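Local atomic coordinates of putative trimethylamine methyltransferase (Rhizobium meliloti, PDB entry 4YYC), a protein that probably transfers methyl groups and belongs to the trimethylamine methyltransferase family. Residues A[151-156]-A[398-403]; A[144-149]-A[180-185]. All blocks are in the same frame, centred on the assembly; numbering follows the deposited sequence.

In the fold
Both contacts draw on one four-stranded mixed sheet, packed on one face in interaction 1 and at a strand's start and the other face in interaction 2. In interaction 1, strands 153-155 and 401-403, separated by strand 145-147, meet through side chains reaching over that intervening strand; the site is partly exposed and borders the second subunit. In interaction 2, Pro144, leading into strand 145-147, and Val146 within it meet the loop 180-185; two of the four touching residues are buried and a water joins the backbones. Arginine against aliphatic carbon marks the first contact, apolar packing with a water bridge the second. Their centres lie about 6 Å apart, joined directly by Ser402 OG and Val181 O.

Interaction 1 of 2, residues A[151-156]-A[398-403]; sequences GNRRYA and GGLVSS
Leu400 and Arg153 begin the contact just ahead of strand 401-403: the methyl CD1 of Leu400 lies beside the guanidinium group, near its plane, 4.4 Å from Arg153 NH2. Val401 follows, and its CG2 approaches Arg153 NE to 4.1 Å from an oblique direction. Val401 and Arg153 illustrate how side chains of next-but-one strands can meet on one face of a sheet. Between them runs strand 145-147, parallel to 401-403 and antiparallel to 153-155, so Arg153 CA and Val401 CA stay 8.1 Å apart. With Val401 CG1 anti to the backbone N (chi1 169°), CG2 is the branch turned to the arginine. Arg153 bridges the gap by being stretched out: CG is anti to its own backbone N (chi1 -173°), and the chain continues extended to NE. At the far end of the strand, Ser403 caps the helix that follows through Lys406 N. The polar end of Arg153 has its salt bridge with Glu397, while Phe145 and Phe470 of the second subunit make cation-pi contacts with it. Across these two segments the cation thus meets only aliphatic carbon, and its charge is met by Glu397 and the two aromatic rings; the contact itself adds no polar bond.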
ATOM      1  N   GLY A 151      14.042 -24.542   3.175  1.00 24.00           N
ATOM      2  CA  GLY A 151      14.817 -23.479   2.532  1.00 24.97           C
ATOM      3  C   GLY A 151      15.421 -23.803   1.159  1.00 24.85           C
ATOM      4  O   GLY A 151      16.220 -23.009   0.626  1.00 26.67           O
ATOM      5  N   ASN A 152      15.043 -24.922   0.564  1.00 22.31           N
ATOM      6  CA  ASN A 152      15.628 -25.300  -0.697  1.00 22.17           C
ATOM      7  C   ASN A 152      14.826 -24.697  -1.843  1.00 20.09           C
ATOM      8  O   ASN A 152      13.573 -24.749  -1.840  1.00 19.36           O
ATOM      9  CB  ASN A 152      15.593 -26.801  -0.883  1.00 23.86           C
ATOM     10  CG  ASN A 152      16.297 -27.565   0.224  1.00 26.71           C
ATOM     11  OD1 ASN A 152      15.688 -28.399   0.928  1.00 30.88           O
ATOM     12  ND2 ASN A 152      17.549 -27.292   0.394  1.00 26.99           N
ATOM     13  N   ARG A 153      15.532 -24.126  -2.810  1.00 18.58           N
ATOM     14  CA  ARG A 153      14.918 -23.758  -4.084  1.00 17.42           C
ATOM     15  C   ARG A 153      15.066 -24.963  -4.994  1.00 17.40           C
ATOM     16  O   ARG A 153      16.194 -25.344  -5.325  1.00 18.27           O
ATOM     17  CB  ARG A 153      15.598 -22.552  -4.701  1.00 17.46           C
ATOM     18  CG  ARG A 153      14.955 -21.975  -5.936  1.00 17.26           C
ATOM     19  CD  ARG A 153      15.759 -20.826  -6.488  1.00 17.80           C
ATOM     20  NE  ARG A 153      15.262 -20.242  -7.711  1.00 17.71           N
ATOM     21  CZ  ARG A 153      15.514 -20.680  -8.937  1.00 18.74           C
ATOM     22  NH1 ARG A 153      16.228 -21.795  -9.137  1.00 19.58           N
ATOM     23  NH2 ARG A 153      15.072 -20.003  -9.967  1.00 19.96           N
ATOM     24  N   ARG A 154      13.956 -25.522  -5.440  1.00 16.44           N
ATOM     25  CA  ARG A 154      14.000 -26.765  -6.217  1.00 16.72           C
ATOM     26  C   ARG A 154      12.786 -26.859  -7.111  1.00 16.75           C
ATOM     27  O   ARG A 154      11.801 -26.141  -6.891  1.00 15.37           O
ATOM     28  CB  ARG A 154      14.082 -27.933  -5.266  1.00 17.12           C
ATOM     29  CG  ARG A 154      12.931 -28.028  -4.279  1.00 17.04           C
ATOM     30  CD  ARG A 154      12.872 -29.373  -3.584  1.00 17.31           C
ATOM     31  NE  ARG A 154      11.817 -29.392  -2.573  1.00 17.44           N
ATOM     32  CZ  ARG A 154      10.505 -29.511  -2.838  1.00 17.37           C
ATOM     33  NH1 ARG A 154      10.042 -29.630  -4.080  1.00 16.99           N
ATOM     34  NH2 ARG A 154       9.645 -29.484  -1.848  1.00 17.58           N
ATOM     35  N   TYR A 155      12.781 -27.780  -8.085  1.00 17.39           N
ATOM     36  CA  TYR A 155      11.568 -27.952  -8.892  1.00 17.97           C
ATOM     37  C   TYR A 155      10.412 -28.387  -8.032  1.00 16.92           C
ATOM     38  O   TYR A 155      10.574 -29.181  -7.080  1.00 16.89           O
ATOM     39  CB  TYR A 155      11.774 -29.027  -9.990  1.00 19.82           C
ATOM     40  CG  TYR A 155      12.609 -28.505 -11.103  1.00 22.57           C
ATOM     41  CD1 TYR A 155      12.068 -27.667 -12.016  1.00 25.22           C
ATOM     42  CD2 TYR A 155      13.956 -28.808 -11.211  1.00 25.93           C
ATOM     43  CE1 TYR A 155      12.813 -27.160 -13.056  1.00 28.41           C
ATOM     44  CE2 TYR A 155      14.716 -28.285 -12.246  1.00 28.21           C
ATOM     45  CZ  TYR A 155      14.126 -27.464 -13.151  1.00 29.40           C
ATOM     46  OH  TYR A 155      14.782 -26.904 -14.215  1.00 35.07           O
ATOM     47  N   ALA A 156       9.263 -27.817  -8.328  1.00 15.83           N
ATOM     48  CA  ALA A 156       8.016 -28.156  -7.653  1.00 15.65           C
ATOM     49  C   ALA A 156       7.543 -29.566  -8.016  1.00 16.25           C
ATOM     50  O   ALA A 156       7.800 -30.029  -9.114  1.00 16.60           O
ATOM     51  CB  ALA A 156       6.957 -27.174  -8.099  1.00 15.58           C
ATOM     52  N   GLY A 398       9.694 -13.086  -9.242  1.00 13.91           N
ATOM     53  CA  GLY A 398       9.186 -12.712 -10.522  1.00 14.41           C
ATOM     54  C   GLY A 398       8.293 -13.741 -11.164  1.00 14.76           C
ATOM     55  O   GLY A 398       8.077 -13.708 -12.401  1.00 16.10           O
ATOM     56  N   GLY A 399       7.731 -14.641 -10.365  1.00 14.22           N
ATOM     57  CA  GLY A 399       6.837 -15.657 -10.890  1.00 14.50           C
ATOM     58  C   GLY A 399       7.478 -17.004 -11.084  1.00 14.28           C
ATOM     59  O   GLY A 399       6.803 -17.934 -11.490  1.00 15.02           O
ATOM     60  N   LEU A 400       8.776 -17.136 -10.817  1.00 14.36           N
ATOM     61  CA  LEU A 400       9.455 -18.419 -10.960  1.00 14.86           C
ATOM     62  C   LEU A 400       9.315 -19.300  -9.771  1.00 14.01           C
ATOM     63  O   LEU A 400       9.562 -20.509  -9.869  1.00 14.04           O
ATOM     64  CB  LEU A 400      10.951 -18.223 -11.263  1.00 16.12           C
ATOM     65  CG  LEU A 400      11.308 -17.768 -12.646  1.00 18.07           C
ATOM     66  CD1 LEU A 400      12.786 -17.461 -12.748  1.00 19.05           C
ATOM     67  CD2 LEU A 400      10.929 -18.828 -13.671  1.00 19.56           C
ATOM     68  N   VAL A 401       8.946 -18.713  -8.620  1.00 13.19           N
ATOM     69  CA  VAL A 401       8.870 -19.465  -7.372  1.00 13.07           C
ATOM     70  C   VAL A 401       7.530 -19.336  -6.669  1.00 12.99           C
ATOM     71  O   VAL A 401       7.013 -18.227  -6.544  1.00 13.39           O
ATOM     72  CB  VAL A 401       9.998 -18.984  -6.424  1.00 12.94           C
ATOM     73  CG1 VAL A 401       9.839 -19.517  -5.017  1.00 12.96           C
ATOM     74  CG2 VAL A 401      11.352 -19.396  -7.004  1.00 13.28           C
ATOM     75  N   SER A 402       7.003 -20.475  -6.194  1.00 13.01           N
ATOM     76  CA  SER A 402       5.911 -20.544  -5.198  1.00 13.34           C
ATOM     77  C   SER A 402       6.573 -20.793  -3.871  1.00 13.39           C
ATOM     78  O   SER A 402       7.276 -21.804  -3.698  1.00 13.86           O
ATOM     79  CB  SER A 402       4.900 -21.654  -5.506  1.00 14.07           C
ATOM     80  OG  SER A 402       4.216 -21.307  -6.708  1.00 14.08           O
ATOM     81  N   SER A 403       6.463 -19.828  -2.952  1.00 13.30           N
ATOM     82  CA  SER A 403       7.136 -19.900  -1.633  1.00 13.71           C
ATOM     83  C   SER A 403       6.163 -20.186  -0.514  1.00 13.72           C
ATOM     84  O   SER A 403       5.188 -19.480  -0.364  1.00 13.29           O
ATOM     85  CB  SER A 403       7.855 -18.598  -1.375  1.00 13.86           C
ATOM     86  OG  SER A 403       8.230 -18.470  -0.013  1.00 14.49           O
TER

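Interaction 2 of 2, residues A[144-149]-A[180-185]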
ATOM      1  N   PRO A 144       7.518 -22.939 -11.688  1.00 14.48           N
ATOM      2  CA  PRO A 144       8.070 -24.285 -11.777  1.00 15.12           C
ATOM      3  C   PRO A 144       8.945 -24.663 -10.605  1.00 14.85           C
ATOM      4  O   PRO A 144       9.293 -25.826 -10.459  1.00 15.26           O
ATOM      5  CB  PRO A 144       8.900 -24.223 -13.055  1.00 15.55           C
ATOM      6  CG  PRO A 144       9.282 -22.820 -13.212  1.00 15.86           C
ATOM      7  CD  PRO A 144       8.120 -22.035 -12.683  1.00 14.92           C
ATOM      8  N   PHE A 145       9.321 -23.670  -9.800  1.00 14.77           N
ATOM      9  CA  PHE A 145      10.120 -23.903  -8.604  1.00 15.24           C
ATOM     10  C   PHE A 145       9.329 -23.613  -7.357  1.00 14.64           C
ATOM     11  O   PHE A 145       8.404 -22.799  -7.355  1.00 14.00           O
ATOM     12  CB  PHE A 145      11.366 -22.993  -8.576  1.00 15.96           C
ATOM     13  CG  PHE A 145      12.339 -23.241  -9.694  1.00 17.54           C
ATOM     14  CD1 PHE A 145      13.251 -24.291  -9.623  1.00 19.16           C
ATOM     15  CD2 PHE A 145      12.306 -22.453 -10.822  1.00 18.25           C
ATOM     16  CE1 PHE A 145      14.152 -24.499 -10.679  1.00 20.54           C
ATOM     17  CE2 PHE A 145      13.191 -22.663 -11.875  1.00 19.97           C
ATOM     18  CZ  PHE A 145      14.101 -23.687 -11.797  1.00 20.35           C
ATOM     19  N   VAL A 146       9.728 -24.277  -6.277  1.00 14.67           N
ATOM     20  CA  VAL A 146       9.289 -23.890  -4.937  1.00 14.95           C
ATOM     21  C   VAL A 146      10.468 -23.466  -4.095  1.00 15.33           C
ATOM     22  O   VAL A 146      11.621 -23.871  -4.366  1.00 15.06           O
ATOM     23  CB  VAL A 146       8.506 -24.999  -4.188  1.00 15.54           C
ATOM     24  CG1 VAL A 146       7.229 -25.308  -4.955  1.00 15.59           C
ATOM     25  CG2 VAL A 146       9.356 -26.250  -3.983  1.00 16.18           C
ATOM     26  N   ARG A 147      10.186 -22.648  -3.076  1.00 15.33           N
ATOM     27  CA  ARG A 147      11.067 -22.532  -1.941  1.00 16.37           C
ATOM     28  C   ARG A 147      10.441 -23.303  -0.824  1.00 16.26           C
ATOM     29  O   ARG A 147       9.376 -22.889  -0.336  1.00 15.64           O
ATOM     30  CB  ARG A 147      11.226 -21.076  -1.543  1.00 17.11           C
ATOM     31  CG  ARG A 147      12.329 -20.433  -2.254  1.00 18.64           C
ATOM     32  CD  ARG A 147      13.698 -20.681  -1.626  1.00 20.55           C
ATOM     33  NE  ARG A 147      14.622 -19.818  -2.275  1.00 21.87           N
ATOM     34  CZ  ARG A 147      15.917 -19.831  -2.097  1.00 22.09           C
ATOM     35  NH1 ARG A 147      16.508 -20.720  -1.299  1.00 22.53           N
ATOM     36  NH2 ARG A 147      16.630 -18.965  -2.768  1.00 22.94           N
ATOM     37  N   ASP A 148      11.029 -24.457  -0.502  1.00 16.47           N
ATOM     38  CA  ASP A 148      10.360 -25.395   0.399  1.00 17.40           C
ATOM     39  C   ASP A 148      10.540 -24.972   1.862  1.00 17.81           C
ATOM     40  O   ASP A 148      11.210 -23.997   2.149  1.00 17.28           O
ATOM     41  CB  ASP A 148      10.713 -26.844   0.101  1.00 17.99           C
ATOM     42  CG  ASP A 148      12.129 -27.239   0.476  1.00 18.86           C
ATOM     43  OD1 ASP A 148      12.771 -26.555   1.283  1.00 18.87           O
ATOM     44  OD2 ASP A 148      12.588 -28.281  -0.101  1.00 19.39           O
ATOM     45  N   LEU A 149       9.926 -25.733   2.768  1.00 18.74           N
ATOM     46  CA  LEU A 149       9.964 -25.397   4.180  1.00 20.46           C
ATOM     47  C   LEU A 149      11.328 -25.653   4.803  1.00 20.86           C
ATOM     48  O   LEU A 149      11.570 -25.245   5.934  1.00 20.95           O
ATOM     49  CB  LEU A 149       8.831 -26.117   4.919  1.00 21.76           C
ATOM     50  CG  LEU A 149       7.427 -25.509   4.687  1.00 23.34           C
ATOM     51  CD1 LEU A 149       6.346 -26.384   5.240  1.00 25.08           C
ATOM     52  CD2 LEU A 149       7.248 -24.135   5.268  1.00 23.45           C
ATOM     53  N   THR A 180      -2.821 -23.476 -11.381  1.00 15.14           N
ATOM     54  CA  THR A 180      -1.467 -24.040 -11.408  1.00 15.36           C
ATOM     55  C   THR A 180      -0.674 -23.428 -10.240  1.00 14.99           C
ATOM     56  O   THR A 180       0.212 -22.605 -10.419  1.00 14.89           O
ATOM     57  CB  THR A 180      -0.820 -23.709 -12.746  1.00 16.05           C
ATOM     58  OG1 THR A 180      -1.652 -24.204 -13.797  1.00 17.05           O
ATOM     59  CG2 THR A 180       0.571 -24.263 -12.878  1.00 16.45           C
ATOM     60  N   VAL A 181      -0.973 -23.882  -9.030  1.00 14.56           N
ATOM     61  CA  VAL A 181      -0.352 -23.291  -7.832  1.00 14.72           C
ATOM     62  C   VAL A 181       1.161 -23.469  -7.867  1.00 15.08           C
ATOM     63  O   VAL A 181       1.899 -22.632  -7.347  1.00 15.92           O
ATOM     64  CB  VAL A 181      -0.993 -23.785  -6.529  1.00 14.42           C
ATOM     65  CG1 VAL A 181      -2.446 -23.362  -6.474  1.00 14.40           C
ATOM     66  CG2 VAL A 181      -0.896 -25.312  -6.330  1.00 14.87           C
ATOM     67  N   CYS A 182       1.593 -24.556  -8.499  1.00 15.48           N
ATOM     68  CA  CYS A 182       2.955 -24.717  -8.997  1.00 16.04           C
ATOM     69  C   CYS A 182       2.892 -25.726 -10.128  1.00 16.61           C
ATOM     70  O   CYS A 182       1.858 -26.315 -10.349  1.00 16.30           O
ATOM     71  CB  CYS A 182       3.908 -25.131  -7.888  1.00 16.56           C
ATOM     72  SG  CYS A 182       3.477 -26.672  -7.030  1.00 18.17           S
ATOM     73  N   GLU A 183       3.975 -25.884 -10.850  1.00 16.94           N
ATOM     74  CA  GLU A 183       4.036 -26.827 -11.957  1.00 18.83           C
ATOM     75  C   GLU A 183       4.689 -28.110 -11.464  1.00 18.76           C
ATOM     76  O   GLU A 183       5.897 -28.114 -11.194  1.00 19.55           O
ATOM     77  CB  GLU A 183       4.882 -26.182 -13.066  1.00 20.94           C
ATOM     78  CG  GLU A 183       4.917 -26.944 -14.372  1.00 24.19           C
ATOM     79  CD  GLU A 183       3.599 -26.911 -15.116  1.00 26.85           C
ATOM     80  OE1 GLU A 183       2.931 -25.858 -15.133  1.00 30.22           O
ATOM     81  OE2 GLU A 183       3.244 -27.937 -15.741  1.00 29.76           O
ATOM     82  N   PRO A 184       3.943 -29.212 -11.332  1.00 19.00           N
ATOM     83  CA  PRO A 184       4.565 -30.458 -10.755  1.00 19.49           C
ATOM     84  C   PRO A 184       5.473 -31.190 -11.724  1.00 19.81           C
ATOM     85  O   PRO A 184       4.996 -31.687 -12.763  1.00 21.18           O
ATOM     86  CB  PRO A 184       3.368 -31.329 -10.374  1.00 20.34           C
ATOM     87  CG  PRO A 184       2.272 -30.840 -11.225  1.00 20.52           C
ATOM     88  CD  PRO A 184       2.488 -29.380 -11.531  1.00 18.91           C
ATOM     89  N   VAL A 185       6.752 -31.255 -11.412  1.00 19.33           N
ATOM     90  CA  VAL A 185       7.725 -31.791 -12.353  1.00 20.32           C
ATOM     91  C   VAL A 185       7.671 -33.305 -12.435  1.00 20.34           C
ATOM     92  O   VAL A 185       8.191 -33.910 -13.401  1.00 21.64           O
ATOM     93  CB  VAL A 185       9.131 -31.336 -11.942  1.00 21.00           C
ATOM     94  CG1 VAL A 185       9.654 -32.165 -10.796  1.00 21.36           C
ATOM     95  CG2 VAL A 185      10.085 -31.365 -13.115  1.00 22.07           C
TER
HETATM   96  O   HOH W   1       8.420 -27.809 -12.139  1.00 20.41           O
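Pro144 and Glu183 bring a loop against the entrance to a beta-hairpin, the unit formed by strands 145-147 and 153-155 within a four-stranded mixed sheet. The example shows how an irregular segment can be fitted to a sheet with van der Waals contact and one shared water in place of direct backbone pairing. The apolar contacts come in two places. At the first, Glu183 CB sits 3.9 Å from Pro144 CA, so the proline meets the loop with its backbone carbon while its CB bond points away. Further along, Val146 CG1 packs on Cys182 CB at 4.4 Å, and the Cys182 sulfur SG is almost as near that methyl, at 4.5 Å. Val146 also touches Phe164 of helix 158-170, which places this part of the contact between sheet and helix; Cys182 in turn rests on Ala156 and Ser402.

Charge plays its part to one side. Glu183 has CG anti to the backbone N (chi1 -173°), then bends at chi2 (70°), which carries the carboxylate away from strand 145-147 although the CB faces it. There OE2 forms a salt bridge with Arg192 at the start of helix 192-202. The side chain of Glu183 thus meets Pro144 with its CB, and it lies about 8 Å from a bound ligand of unknown identity.

Polar backbone contact is indirect. One water donates to Pro144 O at 2.7 Å and to Glu183 O at 2.7 Å; Pro144 O also accepts the backbone N-H of Ala156, so two donors reach it. Seen from the water oxygen, the two carbonyl oxygens it serves subtend an angle of about 99°, close to the spread of a water molecule's own O-H bonds.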